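Local coordinates for protein cytochrome c (Pseudomonas aeruginosa, PDB 6RTE) that dehydrogenates dihydro-heme d1 in the biosynthesis of heme d1, with an eight-bladed beta-propeller joined to a domain that carries heme c, at residues Val152-Asp157 with Leu486-Pro491; Tyr460-Val465 with Ser492-Val497; Pro445-Gly450 with Val465-Gly470. All coordinates share one frame; numbering follows the deposited sequence.

Contact 1 of 3, residues Val152-Asp157 with Leu486-Pro491; sequences VVESGD and LPMNKP
The Velcro closure of the eight-bladed beta-propeller brings E154, last residue of the first propeller strand, 150-154, opposite P491, where the chain enters the closing strand. The two form an antiparallel non-hydrogen-bonded pair, and P491 CA lies 3.4 Å from V153 O in a CA-H...O contact. Past this pair the chains turn but stay bonded to each other. K490 O takes two bonds from S155: OG, 2.7 Å away, lies in the carbonyl plane, whereas the backbone N at 3.1 Å stands above it. OG reaches that position because it sits between the backbone N and carbonyl carbon of S155 (chi1 76°). G156 N adds a bond to N489 O at 2.9 Å. With CG anti to its own N (chi1 -173°), N489 lays its amide against the backbone of G156, OD1 3.5 Å from G156 CA. Water 2 joins the amide to a carboxylate, accepting from N489 ND2 and donating to D157 OD2, which also forms a salt bridge with R173. At the strand end, M488 SD touches V152 CG1 at 3.9 Å and E154 CG at 3.8 Å, the extended methionine crossing the glutamate at about a right angle. E154 OE1 is hydrogen-bonded to T161 OG1 and salt-bridged to R173. Strand 150-154 lies between strands 159-164 and 491-496 of one blade, while M488, in the last blade, is backbone-bonded to G470 and, like V152, packs on L472.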
# COMPACT_ATOMS: atom_id res chain seq x y z
N VAL A 152 3.30 12.44 2.57
CA VAL A 152 2.01 12.58 1.87
C VAL A 152 2.19 12.13 0.43
O VAL A 152 3.03 12.68 -0.30
CB VAL A 152 1.49 14.02 1.93
CG1 VAL A 152 0.12 14.10 1.24
CG2 VAL A 152 1.38 14.47 3.35
N VAL A 153 1.39 11.15 0.02
CA VAL A 153 1.45 10.61 -1.33
C VAL A 153 0.47 11.40 -2.20
O VAL A 153 -0.74 11.43 -1.93
CB VAL A 153 1.13 9.11 -1.34
CG1 VAL A 153 1.13 8.56 -2.76
CG2 VAL A 153 2.17 8.34 -0.50
N GLU A 154 1.00 12.10 -3.20
CA GLU A 154 0.18 12.88 -4.14
C GLU A 154 0.04 12.03 -5.41
O GLU A 154 0.85 12.11 -6.33
CB GLU A 154 0.81 14.23 -4.43
CG GLU A 154 0.88 15.15 -3.23
CD GLU A 154 1.59 16.46 -3.54
OE1 GLU A 154 2.80 16.59 -3.22
OE2 GLU A 154 0.94 17.35 -4.11
N SER A 155 -1.00 11.20 -5.44
CA SER A 155 -1.09 10.17 -6.48
C SER A 155 -1.54 10.73 -7.82
O SER A 155 -1.31 10.08 -8.85
CB SER A 155 -2.03 9.06 -6.02
OG SER A 155 -3.39 9.46 -6.11
N GLY A 156 -2.16 11.90 -7.85
CA GLY A 156 -2.64 12.46 -9.11
C GLY A 156 -1.52 12.84 -10.06
O GLY A 156 -1.65 12.68 -11.27
N ASP A 157 -0.42 13.38 -9.52
CA ASP A 157 0.73 13.76 -10.33
C ASP A 157 2.01 13.06 -9.87
O ASP A 157 3.10 13.46 -10.26
CB ASP A 157 0.92 15.28 -10.34
CG ASP A 157 0.79 15.91 -8.95
OD1 ASP A 157 0.80 15.17 -7.94
OD2 ASP A 157 0.69 17.16 -8.89
N LEU A 486 -5.07 21.98 2.52
CA LEU A 486 -3.99 22.09 1.54
C LEU A 486 -4.43 21.51 0.21
O LEU A 486 -4.69 20.30 0.12
CB LEU A 486 -2.73 21.38 2.03
CG LEU A 486 -1.98 21.98 3.22
CD1 LEU A 486 -2.71 21.70 4.53
CD2 LEU A 486 -0.56 21.45 3.27
N PRO A 487 -4.53 22.31 -0.86
CA PRO A 487 -4.96 21.76 -2.15
C PRO A 487 -3.93 20.80 -2.74
O PRO A 487 -2.72 21.06 -2.69
CB PRO A 487 -5.11 23.01 -3.03
CG PRO A 487 -5.16 24.16 -2.09
CD PRO A 487 -4.36 23.77 -0.91
N MET A 488 -4.42 19.71 -3.32
CA MET A 488 -3.56 18.68 -3.89
C MET A 488 -4.31 17.89 -4.96
O MET A 488 -5.54 17.80 -4.96
CB MET A 488 -3.05 17.71 -2.82
CG MET A 488 -2.02 18.31 -1.89
SD MET A 488 -1.33 17.08 -0.77
CE MET A 488 -0.38 18.13 0.33
N ASN A 489 -3.53 17.30 -5.88
CA ASN A 489 -4.08 16.50 -6.98
C ASN A 489 -4.16 15.05 -6.52
O ASN A 489 -3.18 14.31 -6.59
CB ASN A 489 -3.23 16.64 -8.24
CG ASN A 489 -3.86 15.97 -9.45
OD1 ASN A 489 -4.84 15.23 -9.33
ND2 ASN A 489 -3.30 16.21 -10.63
N LYS A 490 -5.34 14.65 -6.05
CA LYS A 490 -5.60 13.26 -5.67
C LYS A 490 -4.63 12.78 -4.60
O LYS A 490 -3.93 11.78 -4.80
CB LYS A 490 -5.51 12.36 -6.90
CG LYS A 490 -6.42 12.78 -8.02
CD LYS A 490 -7.57 11.82 -8.17
CE LYS A 490 -7.13 10.59 -8.94
NZ LYS A 490 -8.01 9.43 -8.65
N PRO A 491 -4.56 13.45 -3.46
CA PRO A 491 -3.80 12.90 -2.33
C PRO A 491 -4.43 11.58 -1.89
O PRO A 491 -5.65 11.43 -1.88
CB PRO A 491 -3.93 13.98 -1.25
CG PRO A 491 -5.26 14.63 -1.55
CD PRO A 491 -5.39 14.62 -3.06
O HOH W 1 -0.73 17.32 -5.86
O HOH W 2 -1.00 18.14 -10.55

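Contact 2 of 3, residues Tyr460-Val465 with Ser492-Val497; sequences YALLSV and SGKYNV
Strands 460-465 and 492-496 run nearly antiparallel, at 162°, but their axes approach no closer than 7.3 Å, so they are joined through side chains, with no backbone-to-backbone pairing. They belong to successive blades of the beta-propeller: 460-465 lies inside the last blade, whereas strand 491-496 is the C-terminal strand that closes the ring beside strand 150-154. K494 spans most of the gap. Its CG starts between the backbone N and the carbonyl carbon (chi1 78°), and further bends at chi2 and chi3 fold the chain along L462, with CG 4.0 Å from L462 CB. L472, F150 and V152 pack against the aliphatic part of K494. The buried NZ thereby reaches two acceptors on the facing strand, S464 OG at 2.7 Å and L462 O at 3.0 Å, the latter from above the carbonyl plane; H451 ND1 is a third partner. S464 OG passes the connection on by donating to S492 O at 2.7 Å, so a single hydroxyl binds both the side-chain end of K494 and the main chain two residues before it.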
# COMPACT_ATOMS: atom_id res chain seq x y z
N TYR A 460 -4.56 16.32 16.06
CA TYR A 460 -5.12 16.66 14.76
C TYR A 460 -5.23 15.41 13.89
O TYR A 460 -4.42 14.49 14.00
CB TYR A 460 -4.29 17.71 14.04
CG TYR A 460 -4.18 19.02 14.78
CD1 TYR A 460 -5.18 19.97 14.69
CD2 TYR A 460 -3.08 19.30 15.58
CE1 TYR A 460 -5.09 21.17 15.37
CE2 TYR A 460 -2.98 20.49 16.26
CZ TYR A 460 -3.99 21.42 16.16
OH TYR A 460 -3.89 22.62 16.84
N ALA A 461 -6.24 15.41 13.02
CA ALA A 461 -6.47 14.33 12.08
C ALA A 461 -6.42 14.89 10.67
O ALA A 461 -6.95 15.97 10.40
CB ALA A 461 -7.83 13.65 12.33
N LEU A 462 -5.77 14.15 9.76
CA LEU A 462 -5.55 14.60 8.39
C LEU A 462 -6.32 13.69 7.44
O LEU A 462 -6.00 12.50 7.32
CB LEU A 462 -4.06 14.62 8.06
CG LEU A 462 -3.29 15.80 8.66
CD1 LEU A 462 -3.19 15.72 10.18
CD2 LEU A 462 -1.91 15.89 8.02
N LEU A 463 -7.32 14.26 6.76
CA LEU A 463 -8.20 13.54 5.85
C LEU A 463 -7.86 13.88 4.40
O LEU A 463 -7.47 15.01 4.09
CB LEU A 463 -9.67 13.90 6.13
CG LEU A 463 -10.37 13.23 7.31
CD1 LEU A 463 -9.64 13.44 8.63
CD2 LEU A 463 -11.81 13.75 7.41
N SER A 464 -8.04 12.90 3.52
CA SER A 464 -7.74 13.06 2.10
C SER A 464 -9.03 13.14 1.28
O SER A 464 -9.90 12.27 1.39
CB SER A 464 -6.89 11.90 1.59
OG SER A 464 -5.56 11.97 2.09
N VAL A 465 -9.13 14.18 0.46
CA VAL A 465 -10.16 14.27 -0.58
C VAL A 465 -9.51 13.78 -1.87
O VAL A 465 -8.66 14.48 -2.45
CB VAL A 465 -10.71 15.69 -0.72
CG1 VAL A 465 -11.76 15.75 -1.84
CG2 VAL A 465 -11.30 16.16 0.59
N SER A 492 -3.58 10.62 -1.55
CA SER A 492 -4.07 9.32 -1.11
C SER A 492 -3.70 9.16 0.36
O SER A 492 -4.34 9.78 1.22
CB SER A 492 -3.53 8.21 -2.03
OG SER A 492 -2.13 8.35 -2.22
N GLY A 493 -2.70 8.37 0.70
CA GLY A 493 -2.33 8.20 2.09
C GLY A 493 -1.38 9.28 2.57
O GLY A 493 -0.64 9.89 1.79
N LYS A 494 -1.44 9.56 3.88
CA LYS A 494 -0.41 10.33 4.57
C LYS A 494 -0.03 9.55 5.83
O LYS A 494 -0.85 8.86 6.43
CB LYS A 494 -0.86 11.76 4.92
CG LYS A 494 -1.78 11.92 6.13
CD LYS A 494 -3.15 11.27 5.95
CE LYS A 494 -3.86 11.72 4.69
NZ LYS A 494 -5.26 11.25 4.69
N TYR A 495 1.24 9.66 6.21
CA TYR A 495 1.85 8.74 7.15
C TYR A 495 2.71 9.53 8.12
O TYR A 495 3.69 10.15 7.72
CB TYR A 495 2.65 7.67 6.41
CG TYR A 495 1.80 6.97 5.37
CD1 TYR A 495 1.60 7.52 4.11
CD2 TYR A 495 1.14 5.79 5.67
CE1 TYR A 495 0.80 6.91 3.18
CE2 TYR A 495 0.33 5.17 4.74
CZ TYR A 495 0.17 5.73 3.49
OH TYR A 495 -0.63 5.12 2.54
N ASN A 496 2.30 9.51 9.39
CA ASN A 496 2.98 10.26 10.45
C ASN A 496 4.11 9.40 11.01
O ASN A 496 3.87 8.30 11.50
CB ASN A 496 1.98 10.62 11.55
CG ASN A 496 2.60 11.47 12.65
OD1 ASN A 496 3.06 10.96 13.67
ND2 ASN A 496 2.63 12.79 12.43
N VAL A 497 5.34 9.92 10.91
CA VAL A 497 6.51 9.19 11.40
C VAL A 497 6.26 8.65 12.81
O VAL A 497 6.41 7.45 13.08
CB VAL A 497 7.76 10.09 11.38
CG1 VAL A 497 8.93 9.41 12.10
CG2 VAL A 497 8.15 10.45 9.96

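Contact 3 of 3, residues Pro445-Gly450 with Val465-Gly470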
# COMPACT_ATOMS: atom_id res chain seq x y z
N PRO A 445 -18.13 18.15 0.12
CA PRO A 445 -19.38 17.49 -0.29
C PRO A 445 -19.39 17.11 -1.76
O PRO A 445 -19.19 17.95 -2.64
CB PRO A 445 -20.44 18.55 0.04
CG PRO A 445 -19.86 19.33 1.17
CD PRO A 445 -18.38 19.38 0.90
N GLY A 446 -19.61 15.82 -2.04
CA GLY A 446 -19.70 15.32 -3.39
C GLY A 446 -18.46 14.60 -3.87
O GLY A 446 -18.54 13.88 -4.88
N LYS A 447 -17.33 14.78 -3.20
CA LYS A 447 -16.07 14.20 -3.64
C LYS A 447 -15.66 13.05 -2.72
O LYS A 447 -16.10 12.96 -1.57
CB LYS A 447 -14.97 15.26 -3.66
CG LYS A 447 -15.36 16.48 -4.47
CD LYS A 447 -14.16 17.29 -4.87
CE LYS A 447 -14.59 18.48 -5.70
NZ LYS A 447 -13.42 19.17 -6.26
N VAL A 448 -14.82 12.17 -3.25
CA VAL A 448 -14.44 10.98 -2.50
C VAL A 448 -13.55 11.41 -1.34
O VAL A 448 -12.50 12.05 -1.53
CB VAL A 448 -13.74 9.97 -3.42
CG1 VAL A 448 -12.69 10.64 -4.26
CG2 VAL A 448 -13.13 8.83 -2.60
N ALA A 449 -13.97 11.08 -0.13
CA ALA A 449 -13.22 11.33 1.09
C ALA A 449 -12.78 10.00 1.67
O ALA A 449 -13.58 9.07 1.77
CB ALA A 449 -14.05 12.11 2.10
N GLY A 450 -11.51 9.90 2.06
CA GLY A 450 -11.03 8.66 2.62
C GLY A 450 -9.62 8.73 3.16
O GLY A 450 -8.80 9.50 2.67
N VAL A 465 -9.13 14.18 0.46
CA VAL A 465 -10.16 14.27 -0.58
C VAL A 465 -9.51 13.78 -1.87
O VAL A 465 -8.66 14.48 -2.45
CB VAL A 465 -10.71 15.69 -0.72
CG1 VAL A 465 -11.76 15.75 -1.84
CG2 VAL A 465 -11.30 16.16 0.59
N TRP A 466 -9.90 12.58 -2.32
CA TRP A 466 -9.24 11.89 -3.43
C TRP A 466 -9.82 12.40 -4.75
O TRP A 466 -10.61 11.74 -5.43
CB TRP A 466 -9.44 10.38 -3.33
CG TRP A 466 -8.86 9.69 -2.13
CD1 TRP A 466 -9.11 9.96 -0.81
CD2 TRP A 466 -7.96 8.58 -2.15
NE1 TRP A 466 -8.40 9.09 -0.01
CE2 TRP A 466 -7.69 8.23 -0.81
CE3 TRP A 466 -7.35 7.85 -3.17
CZ2 TRP A 466 -6.83 7.19 -0.46
CZ3 TRP A 466 -6.50 6.81 -2.83
CH2 TRP A 466 -6.25 6.49 -1.49
N ASP A 467 -9.40 13.60 -5.14
CA ASP A 467 -9.97 14.24 -6.32
C ASP A 467 -8.89 15.05 -7.02
O ASP A 467 -7.95 15.54 -6.38
CB ASP A 467 -11.16 15.12 -5.94
CG ASP A 467 -11.93 15.63 -7.14
OD1 ASP A 467 -11.51 16.64 -7.74
OD2 ASP A 467 -12.96 15.01 -7.50
N ARG A 468 -9.01 15.17 -8.35
CA ARG A 468 -8.10 16.05 -9.08
C ARG A 468 -8.08 17.43 -8.44
O ARG A 468 -7.01 18.04 -8.28
CB ARG A 468 -8.51 16.14 -10.55
N ASP A 469 -9.25 17.92 -8.04
CA ASP A 469 -9.37 19.12 -7.22
C ASP A 469 -9.53 18.71 -5.75
O ASP A 469 -10.51 19.04 -5.08
CB ASP A 469 -10.55 19.96 -7.70
CG ASP A 469 -10.55 21.37 -7.14
OD1 ASP A 469 -10.32 22.31 -7.93
OD2 ASP A 469 -10.77 21.53 -5.92
N GLY A 470 -8.54 17.97 -5.26
CA GLY A 470 -8.58 17.39 -3.93
C GLY A 470 -7.84 18.23 -2.91
O GLY A 470 -7.39 19.35 -3.18
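The turn between strands 460-465 and 470-476 of the last propeller blade meets the entry to strand 449-454 through K447, whose extended side chain forms a salt-bridge network with D467 and D469. K447 NZ donates to D469 O at 3.1 Å and lies 3.5 Å from D467 OD1 and 3.6 Å from D469 OD2, two longer salt bridges. The lysine crosses D467 at about a right angle, its CD lying against the carboxylate. D467 holds CG anti to the backbone N (chi1 -171°), which also directs OD1 to the backbone N of D469, 2.6 Å away. This is an Asx turn, so the same oxygen that faces K447 NZ fixes the curl of the loop. Nearer its backbone, K447 packs CB against V465 CG1 at 3.7 Å.

In the blade the neighbouring backbones are antiparallel, with A449 and V465 a non-hydrogen-bonded pair. V448 O receives W466 N at 2.8 Å and is also approached by V465 CA in a CA-H...O contact. W466 is the centre of an inverse gamma turn, closed by a weak bond from D467 N to V465 O. Its indole turns back along strand 449-454 and meets that strand with its edge: NE1 donates to G450 O at 2.7 Å, nearly straight (161°). The oxygen lies in the ring plane, although NE1 itself stands 51° above the plane of the G450 carbonyl. F419 makes an edge-to-face contact with the same indole.

How the contacts relate
Contacts 1 and 2 span the seam between the last blade and the blade completed by strand 491-496; contact 3 lies within the last blade. Contacts 1 and 2, centres about 11 Å apart, are joined by strand pairing, with V153 N 3.0 Å from G493 O. Contact 3 is nested in the chain loop that contact 1 closes, their centres about 10 Å apart, and K490 N reaches D467 O at 2.8 Å. Contacts 2 and 3 share V465; S492 CB also packs on W466 CH2 at 3.3 Å. Contact 1 approaches heme c, the D157 side chain being about 7 Å from it, whereas the S492 side chain in contact 2 is about 14 Å away.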